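Local coordinates for 30kLP (Treponema pallidum, PDB 3K8G), which alters membrane permeability at acidic pH and might take part in ligand transport, as an outer-membrane-associated lipoprotein of the bacterium, at residues D20-F25 / Y165-G170; D52-V57 / G74-A79; H107-I112 / S125-M130; L184-M189 / L204-G209; R197-Y202 / D240-A245. One frame throughout, in Å; residues are numbered along the deposited sequence.

Contact 1: D20-F25 / Y165-G170; sequences DVYLYF and YIKNGG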
# COMPACT_ATOMS: atom_id res chain seq x y z
N ASP A 20 0.20 -0.06 -10.54
CA ASP A 20 -0.67 -1.24 -10.60
C ASP A 20 -1.51 -1.44 -9.34
O ASP A 20 -2.62 -2.02 -9.41
CB ASP A 20 0.19 -2.44 -10.86
CG ASP A 20 0.92 -2.32 -12.16
OD1 ASP A 20 0.29 -2.65 -13.16
OD2 ASP A 20 2.07 -1.82 -12.22
N VAL A 21 -0.97 -1.03 -8.18
CA VAL A 21 -1.69 -1.14 -6.88
C VAL A 21 -1.48 0.13 -6.08
O VAL A 21 -0.35 0.63 -6.04
CB VAL A 21 -1.19 -2.33 -6.00
CG1 VAL A 21 -1.94 -2.40 -4.66
CG2 VAL A 21 -1.29 -3.67 -6.76
N TYR A 22 -2.56 0.70 -5.51
CA TYR A 22 -2.44 1.81 -4.58
C TYR A 22 -2.83 1.27 -3.22
O TYR A 22 -3.74 0.43 -3.13
CB TYR A 22 -3.35 2.99 -4.97
CG TYR A 22 -2.76 3.75 -6.14
CD1 TYR A 22 -1.74 4.71 -5.94
CD2 TYR A 22 -3.18 3.47 -7.45
CE1 TYR A 22 -1.18 5.41 -7.05
CE2 TYR A 22 -2.58 4.15 -8.58
CZ TYR A 22 -1.62 5.10 -8.35
OH TYR A 22 -1.03 5.70 -9.43
N LEU A 23 -2.16 1.76 -2.17
CA LEU A 23 -2.37 1.26 -0.81
C LEU A 23 -2.46 2.41 0.17
O LEU A 23 -1.80 3.44 0.02
CB LEU A 23 -1.20 0.35 -0.37
CG LEU A 23 -0.80 -0.80 -1.30
CD1 LEU A 23 0.24 -0.29 -2.36
CD2 LEU A 23 -0.20 -1.97 -0.46
N TYR A 24 -3.31 2.27 1.17
CA TYR A 24 -3.31 3.22 2.25
C TYR A 24 -3.46 2.45 3.58
O TYR A 24 -4.39 1.66 3.74
CB TYR A 24 -4.47 4.21 2.05
CG TYR A 24 -4.73 5.03 3.27
CD1 TYR A 24 -3.91 6.09 3.61
CD2 TYR A 24 -5.82 4.73 4.10
CE1 TYR A 24 -4.17 6.86 4.80
CE2 TYR A 24 -6.08 5.47 5.29
CZ TYR A 24 -5.27 6.54 5.60
OH TYR A 24 -5.56 7.25 6.75
N PHE A 25 -2.53 2.69 4.51
CA PHE A 25 -2.57 2.04 5.84
C PHE A 25 -2.56 3.12 6.94
O PHE A 25 -1.52 3.74 7.14
CB PHE A 25 -1.29 1.24 6.08
CG PHE A 25 -1.07 0.08 5.12
CD1 PHE A 25 -1.36 -1.22 5.51
CD2 PHE A 25 -0.46 0.29 3.89
CE1 PHE A 25 -1.13 -2.30 4.67
CE2 PHE A 25 -0.23 -0.79 3.03
CZ PHE A 25 -0.56 -2.07 3.41
N TYR A 165 -6.38 -0.34 -3.89
CA TYR A 165 -7.01 -0.27 -5.20
C TYR A 165 -6.12 -1.00 -6.20
O TYR A 165 -4.94 -0.64 -6.37
CB TYR A 165 -7.18 1.19 -5.61
CG TYR A 165 -7.83 1.31 -7.00
CD1 TYR A 165 -9.06 0.72 -7.23
CD2 TYR A 165 -7.22 2.02 -8.05
CE1 TYR A 165 -9.68 0.81 -8.47
CE2 TYR A 165 -7.87 2.13 -9.30
CZ TYR A 165 -9.11 1.51 -9.48
OH TYR A 165 -9.80 1.55 -10.68
N ILE A 166 -6.68 -2.00 -6.88
CA ILE A 166 -5.81 -2.94 -7.63
C ILE A 166 -6.34 -2.98 -9.05
O ILE A 166 -7.49 -3.38 -9.25
CB ILE A 166 -5.88 -4.34 -6.97
CG1 ILE A 166 -5.41 -4.25 -5.50
CG2 ILE A 166 -5.10 -5.44 -7.82
CD1 ILE A 166 -6.35 -5.01 -4.52
N LYS A 167 -5.53 -2.53 -10.02
CA LYS A 167 -5.99 -2.46 -11.40
C LYS A 167 -6.28 -3.86 -11.94
O LYS A 167 -7.28 -4.04 -12.63
CB LYS A 167 -4.98 -1.69 -12.29
CG LYS A 167 -4.73 -0.25 -11.76
CD LYS A 167 -4.17 0.73 -12.80
CE LYS A 167 -4.19 2.19 -12.23
NZ LYS A 167 -3.02 3.07 -12.66
N ASN A 168 -5.43 -4.84 -11.63
CA ASN A 168 -5.63 -6.21 -12.16
C ASN A 168 -6.29 -7.07 -11.07
O ASN A 168 -5.64 -7.86 -10.36
CB ASN A 168 -4.31 -6.84 -12.65
CG ASN A 168 -4.54 -8.15 -13.41
OD1 ASN A 168 -5.60 -8.78 -13.28
ND2 ASN A 168 -3.54 -8.58 -14.17
N GLY A 169 -7.58 -6.86 -10.90
CA GLY A 169 -8.31 -7.45 -9.79
C GLY A 169 -8.45 -8.95 -9.96
O GLY A 169 -8.47 -9.69 -8.95
N GLY A 170 -8.53 -9.40 -11.22
CA GLY A 170 -8.54 -10.84 -11.55
C GLY A 170 -7.40 -11.57 -10.87
O GLY A 170 -7.62 -12.50 -10.07
O HOH W 1 -2.88 -4.61 -10.54
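Tyr22 and Tyr165 face each other across two antiparallel strands as a hydrogen-bonded pair: Tyr22 N bonds to Tyr165 O and Tyr165 N to Tyr22 O, both at 2.9 Å. The tight part of the contact follows from this pairing. Next along the strands, Val21 and Ile166 form the non-hydrogen-bonded pair, and their side chains run alongside each other on one face of the sheet, with Val21 CG1 4.0 Å from Ile166 CG1. The valine methyl gets there because CG1 is anti to the backbone N (chi1 179°). On the other face the two tyrosines touch through their first carbons, Tyr22 CB to Tyr165 CB 4.3 Å, and Phe149 of helix 147-153 touches both tyrosine side chains. Asp20 and Val21 both face Phe61 on the neighbouring strand 54-62, a classic beta bulge beside the contact.

Toward Lys167 the contact opens to solvent. Pairing continues for one more bond, Lys167 N to Asp20 O at 3.0 Å, and the same carbonyl oxygen accepts from a water 2.8 Å away, which in turn takes the N-H of Asn168. The exposed lysine lays CB and CG along Asp20 O, while its NZ sits at the edge of the Tyr22 ring and bonds to Ala19 O. Asn168 then N-caps helix 169-176 through His171 N. The arrangement is an antiparallel pairing of strands 21-26 and 162-166 in the U-shaped beta-half-barrel, with the second strand passing into a capped helix.

Contact 2: D52-V57 / G74-A79; sequences DRTTAV and GSYPYA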
# COMPACT_ATOMS: atom_id res chain seq x y z
N ASP A 52 7.11 3.42 13.52
CA ASP A 52 6.69 3.73 14.90
C ASP A 52 6.41 5.21 15.16
O ASP A 52 5.73 5.56 16.13
CB ASP A 52 7.69 3.16 15.92
CG ASP A 52 7.76 1.62 15.87
OD1 ASP A 52 8.74 1.04 16.37
OD2 ASP A 52 6.83 0.99 15.32
N ARG A 53 6.89 6.08 14.27
CA ARG A 53 6.62 7.52 14.33
C ARG A 53 5.66 8.04 13.22
O ARG A 53 5.54 9.24 13.01
CB ARG A 53 7.94 8.29 14.26
CG ARG A 53 8.88 8.02 15.46
CD ARG A 53 9.94 9.09 15.59
NE ARG A 53 9.35 10.34 16.08
CZ ARG A 53 9.32 10.72 17.35
NH1 ARG A 53 9.86 9.97 18.31
NH2 ARG A 53 8.74 11.87 17.66
N THR A 54 4.98 7.12 12.53
CA THR A 54 4.14 7.44 11.36
C THR A 54 2.66 7.27 11.70
O THR A 54 2.29 6.30 12.36
CB THR A 54 4.54 6.53 10.21
OG1 THR A 54 5.92 6.73 9.93
CG2 THR A 54 3.71 6.79 8.90
N THR A 55 1.81 8.22 11.29
CA THR A 55 0.37 8.07 11.51
C THR A 55 -0.31 7.37 10.32
O THR A 55 -1.28 6.62 10.53
CB THR A 55 -0.35 9.41 11.83
OG1 THR A 55 -0.11 10.33 10.78
CG2 THR A 55 0.19 10.03 13.14
N ALA A 56 0.20 7.59 9.10
CA ALA A 56 -0.42 7.01 7.91
C ALA A 56 0.61 6.81 6.79
O ALA A 56 1.52 7.62 6.63
CB ALA A 56 -1.56 7.90 7.40
N VAL A 57 0.46 5.70 6.06
CA VAL A 57 1.35 5.37 4.96
C VAL A 57 0.51 5.28 3.65
O VAL A 57 -0.51 4.59 3.61
CB VAL A 57 2.06 4.00 5.21
CG1 VAL A 57 2.89 3.56 3.97
CG2 VAL A 57 3.02 4.08 6.44
N GLY A 74 3.94 11.78 9.58
CA GLY A 74 4.28 11.46 10.96
C GLY A 74 5.04 12.60 11.62
O GLY A 74 4.90 13.76 11.25
N SER A 75 5.85 12.23 12.59
CA SER A 75 6.65 13.20 13.37
C SER A 75 8.08 12.69 13.32
O SER A 75 8.39 11.64 13.90
CB SER A 75 6.14 13.26 14.81
OG SER A 75 6.83 14.26 15.55
N TYR A 76 8.92 13.36 12.56
CA TYR A 76 10.28 12.90 12.32
C TYR A 76 11.30 13.99 12.70
O TYR A 76 12.01 14.52 11.83
CB TYR A 76 10.45 12.48 10.87
CG TYR A 76 9.35 11.56 10.32
CD1 TYR A 76 9.21 10.27 10.80
CD2 TYR A 76 8.47 12.01 9.34
CE1 TYR A 76 8.23 9.43 10.30
CE2 TYR A 76 7.49 11.17 8.83
CZ TYR A 76 7.38 9.89 9.31
OH TYR A 76 6.42 9.04 8.82
N PRO A 77 11.38 14.31 14.01
CA PRO A 77 12.32 15.34 14.50
C PRO A 77 13.78 15.00 14.24
O PRO A 77 14.13 13.84 14.07
CB PRO A 77 12.07 15.37 16.02
CG PRO A 77 10.82 14.65 16.27
CD PRO A 77 10.63 13.68 15.11
N TYR A 78 14.63 16.01 14.22
CA TYR A 78 16.07 15.85 14.00
C TYR A 78 16.72 14.83 14.94
O TYR A 78 17.59 14.07 14.53
CB TYR A 78 16.78 17.20 14.13
CG TYR A 78 18.28 17.13 13.93
CD1 TYR A 78 19.17 17.37 14.99
CD2 TYR A 78 18.82 16.82 12.68
CE1 TYR A 78 20.55 17.31 14.80
CE2 TYR A 78 20.19 16.76 12.48
CZ TYR A 78 21.05 17.00 13.54
OH TYR A 78 22.40 16.93 13.31
N ALA A 79 16.27 14.81 16.20
CA ALA A 79 16.85 13.96 17.24
C ALA A 79 16.56 12.50 16.91
O ALA A 79 17.30 11.60 17.32
CB ALA A 79 16.29 14.32 18.61
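Tyr76 reaches back to Thr54 with its hydroxyl, donating from Tyr76 OH to Thr54 OG1 at 2.6 Å; the threonine oxygen lies at the edge of the tyrosine ring, near its plane. Both oxygens have further partners: Thr54 OG1 also bonds to Ile50 O, and Tyr76 OH makes a weak bond to Ser118 OG. The threonine hydroxyl is placed for this with OG1 anti to the carbonyl carbon (chi1 -59°).

Arg53 serves twice. Its carbonyl oxygen accepts from Ser75 N at 3.0 Å, with an N-H...O angle of 163°, and Gly74 CA approaches the same oxygen at 3.3 Å. Its side chain, bent at chi3, returns the bond from NE to Ser75 O at 2.7 Å. That acceptor lies in the guanidinium plane, although the donor is tilted 29° from the carbonyl plane, and Pro77 CD packs 3.7 Å from Arg53 NE. Gly74 CA comes within 4.0 Å of Thr54 CA, the two residues forming an antiparallel non-hydrogen-bonded pair.

The contact joins the start of strand 54-62, just after helix 45-52, to the end of strand 67-74, where the chain runs on through Pro77 into helix 78-81.

Contact 3: H107-I112 / S125-M130; sequences HTDVSI and SKRERM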
# COMPACT_ATOMS: atom_id res chain seq x y z
N HIS A 107 18.57 -1.81 -1.74
CA HIS A 107 17.20 -1.88 -2.26
C HIS A 107 16.26 -0.75 -1.79
O HIS A 107 15.13 -0.67 -2.27
CB HIS A 107 16.58 -3.23 -1.93
CG HIS A 107 17.20 -4.37 -2.68
ND1 HIS A 107 17.16 -4.46 -4.06
CD2 HIS A 107 17.88 -5.45 -2.25
CE1 HIS A 107 17.80 -5.55 -4.44
NE2 HIS A 107 18.24 -6.18 -3.36
N THR A 108 16.72 0.07 -0.84
CA THR A 108 15.86 1.08 -0.22
C THR A 108 16.48 2.47 -0.21
O THR A 108 17.64 2.64 0.20
CB THR A 108 15.46 0.67 1.21
OG1 THR A 108 14.99 -0.68 1.18
CG2 THR A 108 14.32 1.55 1.73
N ASP A 109 15.71 3.46 -0.70
CA ASP A 109 16.07 4.86 -0.59
C ASP A 109 15.05 5.60 0.29
O ASP A 109 13.86 5.32 0.24
CB ASP A 109 16.17 5.47 -1.99
CG ASP A 109 17.09 4.63 -2.89
OD1 ASP A 109 18.18 4.20 -2.40
OD2 ASP A 109 16.71 4.33 -4.04
N VAL A 110 15.54 6.50 1.12
CA VAL A 110 14.69 7.17 2.09
C VAL A 110 15.07 8.63 2.14
O VAL A 110 16.27 8.98 2.15
CB VAL A 110 14.76 6.55 3.51
CG1 VAL A 110 13.77 7.26 4.48
CG2 VAL A 110 14.52 5.04 3.50
N SER A 111 14.04 9.46 2.21
CA SER A 111 14.21 10.87 2.47
C SER A 111 13.23 11.31 3.52
O SER A 111 12.11 10.78 3.59
CB SER A 111 13.89 11.69 1.20
OG SER A 111 14.38 12.99 1.43
N ILE A 112 13.62 12.30 4.32
CA ILE A 112 12.69 12.93 5.26
C ILE A 112 12.69 14.41 4.88
O ILE A 112 13.41 15.21 5.47
CB ILE A 112 13.11 12.75 6.76
CG1 ILE A 112 13.49 11.30 7.10
CG2 ILE A 112 12.00 13.28 7.69
CD1 ILE A 112 12.36 10.34 7.04
N SER A 125 16.71 -2.44 -9.18
CA SER A 125 17.61 -1.37 -9.66
C SER A 125 16.93 -0.35 -10.62
O SER A 125 17.46 0.72 -10.85
CB SER A 125 18.86 -2.00 -10.30
OG SER A 125 18.55 -2.49 -11.59
N LYS A 126 15.75 -0.68 -11.13
CA LYS A 126 14.96 0.20 -12.00
C LYS A 126 13.98 1.10 -11.20
O LYS A 126 13.20 1.86 -11.78
CB LYS A 126 14.17 -0.64 -12.99
CG LYS A 126 15.00 -1.37 -14.05
CD LYS A 126 15.22 -0.43 -15.21
CE LYS A 126 15.54 -1.16 -16.50
NZ LYS A 126 15.40 -0.20 -17.61
N ARG A 127 14.03 1.03 -9.89
CA ARG A 127 13.18 1.90 -9.05
C ARG A 127 13.46 3.39 -9.29
O ARG A 127 14.57 3.81 -9.66
CB ARG A 127 13.36 1.58 -7.59
CG ARG A 127 14.70 2.01 -6.97
CD ARG A 127 14.76 1.41 -5.59
NE ARG A 127 15.97 1.80 -4.84
CZ ARG A 127 17.09 1.10 -4.77
NH1 ARG A 127 17.18 -0.07 -5.39
NH2 ARG A 127 18.11 1.58 -4.04
N GLU A 128 12.43 4.20 -9.04
CA GLU A 128 12.49 5.62 -9.36
C GLU A 128 13.59 6.28 -8.55
O GLU A 128 13.83 5.91 -7.37
CB GLU A 128 11.13 6.27 -9.03
CG GLU A 128 11.06 7.77 -9.39
CD GLU A 128 9.67 8.32 -9.29
OE1 GLU A 128 9.19 8.38 -8.14
OE2 GLU A 128 9.08 8.67 -10.35
N ARG A 129 14.23 7.28 -9.14
CA ARG A 129 15.18 8.13 -8.39
C ARG A 129 14.44 8.99 -7.37
O ARG A 129 13.36 9.54 -7.67
CB ARG A 129 15.96 9.03 -9.38
CG ARG A 129 16.93 8.24 -10.37
CD ARG A 129 17.64 9.19 -11.44
NE ARG A 129 16.67 9.86 -12.28
CZ ARG A 129 16.18 11.09 -12.09
NH1 ARG A 129 16.65 11.90 -11.15
NH2 ARG A 129 15.21 11.52 -12.87
N MET A 130 15.00 9.09 -6.16
CA MET A 130 14.38 9.85 -5.07
C MET A 130 14.14 11.30 -5.50
O MET A 130 13.07 11.85 -5.24
CB MET A 130 15.23 9.76 -3.77
CG MET A 130 14.73 10.58 -2.58
SD MET A 130 13.10 10.01 -2.10
CE MET A 130 13.52 8.37 -1.48
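The segment 125-130 has no regular structure before its last residue and runs beside strand 108-114, the end-to-end directions of the touching parts differing by 21° and the CA atoms of Asp109 and Met130 lying 6.9 Å apart, so side chains bridge the gap. Arg127 grips the Asp109 carboxylate in a side-on bidentate salt bridge. Arg127 NE lies 2.8 Å from Asp109 OD2, and Arg127 NH2 lies 3.1 Å from Asp109 OD1 in a nearly straight bond (N-H...O 169°). The two flat groups are not coplanar, their planes being 35° apart. OD1 is met on its syn side but well out of the carboxylate plane, and OD2 is approached from above that plane.

The arginine chain reaches across extended from CG to NE, after CG has taken the place between the backbone N and the carbonyl carbon. One face of its guanidinium lies against the backbone, with His107 C 3.6 Å from Arg127 CZ, and NH1 bonds to Glu106 O. Met130, bent at chi2 and chi3, curls its methyl onto the strand, with CE 3.5 Å from Asp109 O, and its SD rests 3.8 Å from Ser111 CB.

Strand 108-114 lies between strands 101-104 and 117-123. The segment follows the latter and leads into helix 130-135; Met130 also touches Tyr102, Arg127 packs on Ile121, and Leu134 of that helix meets Ser111.

Contact 4: L184-M189 / L204-G209; sequences LPLGAM and LSLQLG
Leu186 meets Leu206, near the end of strand 199-207, and Leu208, just beyond it, with its two methyls. Its CD2 presses against Leu208 CD2 at 3.5 Å, tighter than usual for carbons, the two side chains running alongside each other, while Leu186 CD1 is 3.7 Å from Leu206 CD2, where the side chains cross at about a right angle. Further along, Met189 SD lies 4.1 Å from Leu204 CD2.

Backbone bonds hold this row in place: Gly187 N to Gln207 O at 2.8 Å and Gln207 N to Ala188 O at 2.9 Å. Met189 and Leu206 then form an antiparallel non-hydrogen-bonded pair, and a water bridges Ala188 O and Ser205 O. Beyond, Ile173 of helix 169-176 touches both Met189 and Leu204, and Leu208 packs on Leu236.

The contacts of side chain with side chain are apolar, whereas Gly187 N, Gln207 N, Gln207 O and Ala188 O are bonded across the backbone, consistent with a hydrophobic layer between helix and sheet.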
# COMPACT_ATOMS: atom_id res chain seq x y z
N LEU A 184 -7.89 -14.54 -14.37
CA LEU A 184 -9.30 -14.29 -14.68
C LEU A 184 -9.49 -13.00 -15.49
O LEU A 184 -8.72 -12.05 -15.33
CB LEU A 184 -10.15 -14.23 -13.41
CG LEU A 184 -10.56 -15.47 -12.61
CD1 LEU A 184 -10.75 -16.73 -13.46
CD2 LEU A 184 -9.56 -15.69 -11.50
N PRO A 185 -10.53 -12.96 -16.36
CA PRO A 185 -10.82 -11.85 -17.27
C PRO A 185 -11.55 -10.67 -16.61
O PRO A 185 -12.41 -10.04 -17.25
CB PRO A 185 -11.71 -12.51 -18.34
CG PRO A 185 -12.41 -13.59 -17.63
CD PRO A 185 -11.50 -14.06 -16.52
N LEU A 186 -11.18 -10.37 -15.36
CA LEU A 186 -11.92 -9.41 -14.54
C LEU A 186 -11.15 -8.08 -14.41
O LEU A 186 -9.97 -7.99 -14.76
CB LEU A 186 -12.22 -10.01 -13.16
CG LEU A 186 -12.87 -11.39 -13.06
CD1 LEU A 186 -12.40 -12.14 -11.81
CD2 LEU A 186 -14.40 -11.29 -13.05
N GLY A 187 -11.82 -7.06 -13.89
CA GLY A 187 -11.28 -5.74 -13.92
C GLY A 187 -10.68 -5.35 -12.57
O GLY A 187 -10.14 -6.19 -11.83
N ALA A 188 -10.84 -4.08 -12.27
CA ALA A 188 -10.27 -3.47 -11.08
C ALA A 188 -10.96 -3.97 -9.81
O ALA A 188 -12.15 -4.31 -9.84
CB ALA A 188 -10.39 -1.97 -11.21
N MET A 189 -10.19 -4.05 -8.72
CA MET A 189 -10.73 -4.46 -7.46
C MET A 189 -10.50 -3.34 -6.45
O MET A 189 -9.40 -2.80 -6.37
CB MET A 189 -10.04 -5.74 -6.94
CG MET A 189 -10.40 -6.10 -5.46
SD MET A 189 -9.45 -7.48 -4.71
CE MET A 189 -9.95 -8.79 -5.78
N LEU A 204 -14.95 -6.14 -0.53
CA LEU A 204 -14.34 -5.80 -1.81
C LEU A 204 -15.40 -5.68 -2.88
O LEU A 204 -16.53 -6.21 -2.76
CB LEU A 204 -13.23 -6.79 -2.19
CG LEU A 204 -13.58 -8.26 -2.52
CD1 LEU A 204 -14.07 -8.43 -3.99
CD2 LEU A 204 -12.37 -9.16 -2.29
N SER A 205 -15.03 -4.93 -3.92
CA SER A 205 -15.82 -4.85 -5.10
C SER A 205 -14.88 -5.22 -6.25
O SER A 205 -13.73 -4.76 -6.29
CB SER A 205 -16.32 -3.41 -5.24
OG SER A 205 -17.12 -3.28 -6.39
N LEU A 206 -15.37 -6.03 -7.18
CA LEU A 206 -14.56 -6.48 -8.29
C LEU A 206 -15.35 -6.22 -9.58
O LEU A 206 -16.52 -6.63 -9.70
CB LEU A 206 -14.22 -7.98 -8.13
CG LEU A 206 -13.55 -8.74 -9.27
CD1 LEU A 206 -12.11 -8.24 -9.50
CD2 LEU A 206 -13.54 -10.24 -8.89
N GLN A 207 -14.70 -5.54 -10.52
CA GLN A 207 -15.32 -5.19 -11.78
C GLN A 207 -15.42 -6.47 -12.62
O GLN A 207 -14.42 -7.18 -12.82
CB GLN A 207 -14.50 -4.06 -12.46
CG GLN A 207 -15.28 -3.26 -13.52
CD GLN A 207 -16.29 -2.27 -12.91
OE1 GLN A 207 -15.96 -1.43 -12.06
NE2 GLN A 207 -17.53 -2.36 -13.36
N LEU A 208 -16.63 -6.80 -13.05
CA LEU A 208 -16.88 -8.03 -13.80
C LEU A 208 -16.91 -7.82 -15.33
O LEU A 208 -16.78 -8.78 -16.09
CB LEU A 208 -18.20 -8.67 -13.37
CG LEU A 208 -18.36 -9.16 -11.92
CD1 LEU A 208 -19.81 -9.55 -11.63
CD2 LEU A 208 -17.42 -10.33 -11.59
N GLY A 209 -17.10 -6.58 -15.76
CA GLY A 209 -17.30 -6.29 -17.19
C GLY A 209 -18.68 -6.71 -17.68
O GLY A 209 -19.69 -6.43 -17.04
O HOH W 2 -13.74 -2.45 -8.62

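Contact 5: R197-Y202 / D240-A245; sequences RNEYLY and DGTISA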
# COMPACT_ATOMS: atom_id res chain seq x y z
N ARG A 197 -8.55 -8.98 16.04
CA ARG A 197 -7.60 -9.92 16.68
C ARG A 197 -6.37 -10.12 15.78
O ARG A 197 -5.68 -9.16 15.48
CB ARG A 197 -8.25 -11.28 17.03
CG ARG A 197 -9.57 -11.20 17.78
CD ARG A 197 -9.88 -12.42 18.70
NE ARG A 197 -9.59 -13.71 18.07
CZ ARG A 197 -8.39 -14.30 18.10
NH1 ARG A 197 -7.38 -13.72 18.73
NH2 ARG A 197 -8.21 -15.47 17.50
N ASN A 198 -6.11 -11.35 15.34
CA ASN A 198 -5.00 -11.61 14.42
C ASN A 198 -5.45 -11.80 12.97
O ASN A 198 -4.69 -12.33 12.14
CB ASN A 198 -4.19 -12.83 14.86
CG ASN A 198 -5.05 -14.09 15.07
OD1 ASN A 198 -6.27 -14.10 14.83
ND2 ASN A 198 -4.41 -15.17 15.54
N GLU A 199 -6.67 -11.39 12.66
CA GLU A 199 -7.12 -11.45 11.27
C GLU A 199 -7.70 -10.13 10.80
O GLU A 199 -7.76 -9.17 11.58
CB GLU A 199 -8.14 -12.56 11.09
CG GLU A 199 -9.46 -12.33 11.79
CD GLU A 199 -10.29 -13.60 11.87
OE1 GLU A 199 -11.53 -13.49 11.97
OE2 GLU A 199 -9.69 -14.69 11.81
N TYR A 200 -8.10 -10.09 9.52
CA TYR A 200 -8.72 -8.93 8.91
C TYR A 200 -10.09 -9.28 8.37
O TYR A 200 -10.23 -10.31 7.72
CB TYR A 200 -7.79 -8.33 7.79
CG TYR A 200 -6.76 -7.42 8.40
CD1 TYR A 200 -5.63 -7.93 9.02
CD2 TYR A 200 -6.97 -6.04 8.44
CE1 TYR A 200 -4.68 -7.07 9.63
CE2 TYR A 200 -6.03 -5.18 9.05
CZ TYR A 200 -4.90 -5.70 9.62
OH TYR A 200 -4.00 -4.83 10.23
N LEU A 201 -11.09 -8.45 8.66
CA LEU A 201 -12.40 -8.53 8.03
C LEU A 201 -12.35 -7.64 6.79
O LEU A 201 -11.75 -6.57 6.85
CB LEU A 201 -13.45 -7.91 8.95
CG LEU A 201 -14.37 -8.82 9.77
CD1 LEU A 201 -14.86 -8.04 10.98
CD2 LEU A 201 -15.55 -9.33 8.92
N TYR A 202 -12.98 -8.05 5.69
CA TYR A 202 -12.90 -7.16 4.49
C TYR A 202 -14.17 -7.08 3.67
O TYR A 202 -15.06 -7.94 3.79
CB TYR A 202 -11.71 -7.53 3.59
CG TYR A 202 -11.79 -8.89 2.99
CD1 TYR A 202 -11.11 -9.96 3.59
CD2 TYR A 202 -12.54 -9.14 1.84
CE1 TYR A 202 -11.18 -11.23 3.06
CE2 TYR A 202 -12.62 -10.41 1.30
CZ TYR A 202 -11.93 -11.44 1.92
OH TYR A 202 -11.99 -12.70 1.40
N ASP A 240 -17.67 -9.16 4.48
CA ASP A 240 -17.46 -9.91 5.70
C ASP A 240 -16.59 -11.13 5.43
O ASP A 240 -16.72 -12.13 6.10
CB ASP A 240 -18.79 -10.31 6.35
CG ASP A 240 -19.71 -9.12 6.56
OD1 ASP A 240 -20.92 -9.22 6.19
OD2 ASP A 240 -19.23 -8.09 7.09
N GLY A 241 -15.70 -11.03 4.45
CA GLY A 241 -14.67 -12.06 4.25
C GLY A 241 -13.65 -11.92 5.37
O GLY A 241 -13.56 -10.86 6.00
N THR A 242 -12.90 -12.99 5.62
CA THR A 242 -11.80 -12.94 6.59
C THR A 242 -10.51 -13.52 6.00
O THR A 242 -10.54 -14.43 5.20
CB THR A 242 -12.12 -13.72 7.87
OG1 THR A 242 -12.50 -15.06 7.51
CG2 THR A 242 -13.27 -13.04 8.64
N ILE A 243 -9.38 -12.97 6.42
CA ILE A 243 -8.05 -13.45 6.05
C ILE A 243 -7.16 -13.15 7.24
O ILE A 243 -7.30 -12.09 7.87
CB ILE A 243 -7.51 -12.72 4.76
CG1 ILE A 243 -6.12 -13.24 4.35
CG2 ILE A 243 -7.52 -11.19 4.95
CD1 ILE A 243 -5.66 -12.73 2.98
N SER A 244 -6.24 -14.07 7.58
CA SER A 244 -5.36 -13.82 8.73
C SER A 244 -4.40 -12.70 8.37
O SER A 244 -4.11 -12.49 7.17
CB SER A 244 -4.57 -15.08 9.12
OG SER A 244 -3.58 -15.37 8.14
N ALA A 245 -3.93 -11.97 9.38
CA ALA A 245 -2.96 -10.90 9.19
C ALA A 245 -1.70 -11.46 8.55
O ALA A 245 -1.10 -10.81 7.69
CB ALA A 245 -2.63 -10.23 10.52
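Tyr202 lays its ring over Gly241, whose CA sits 3.8 Å from the centroid of that ring and 18° off the normal, a CH-pi contact over the face. The ring reaches this place because CG stands between the backbone N and the carbonyl carbon (chi1 64°), which brings Tyr202 CZ to 3.6 Å from Gly241 CA. Beside it, Ile243 touches the same ring obliquely, with CG2 4.0 Å from Tyr202 CD1, and the same methyl lies 4.0 Å from Tyr200 CB. The Tyr200 ring is turned otherwise: it presents its edge to Ala245, whose CB is in plane and 3.9 Å from Tyr200 CE1. Its hydroxyl bonds to Asn30 OD1.

Tyr200, Tyr202 and Ile243 share one face of an antiparallel pairing of strands 199-207 and 235-244 in the half-barrel, and the N-to-C directions of the short strand segments are 156° apart. Tyr200 N bonds to Ile243 O at 2.7 Å, and Tyr202 O takes Gly241 N together with a weak bond from Asp240 N, a G1 beta bulge in which both residues face Tyr202.

On the other face Leu201 turns its CD2 to Asp240 CA at 3.8 Å, and Glu199 passes Thr242 at a slant, its OE1 3.8 Å from Thr242 CG2. At the far end Ala245 N bonds to Asn198 O, where helix 245-253 begins; Ser244 caps that helix through Arg247 N.

All five contacts reach the antiparallel strand system of the half-barrel. Along the chain, contacts 2 and 3 are nested, in series, inside the loop closed by contact 1; contacts 4 and 5 follow and cross, sharing strand 199-207. Contact 1 lies nearest the middle, its centre about 8 Å from that of the chain. It touches contact 2 through neighbouring strands 21-26 and 54-62, and contact 4 through Ile166 O and Met189 N, a probable hydrogen bond. Contacts 3 and 4 lie on opposite sides, centres about 31 Å apart. Contact 5 leads into helix 245-253, which corresponds to amphipathic helix 9, probably one of those that move away when the cavity opens.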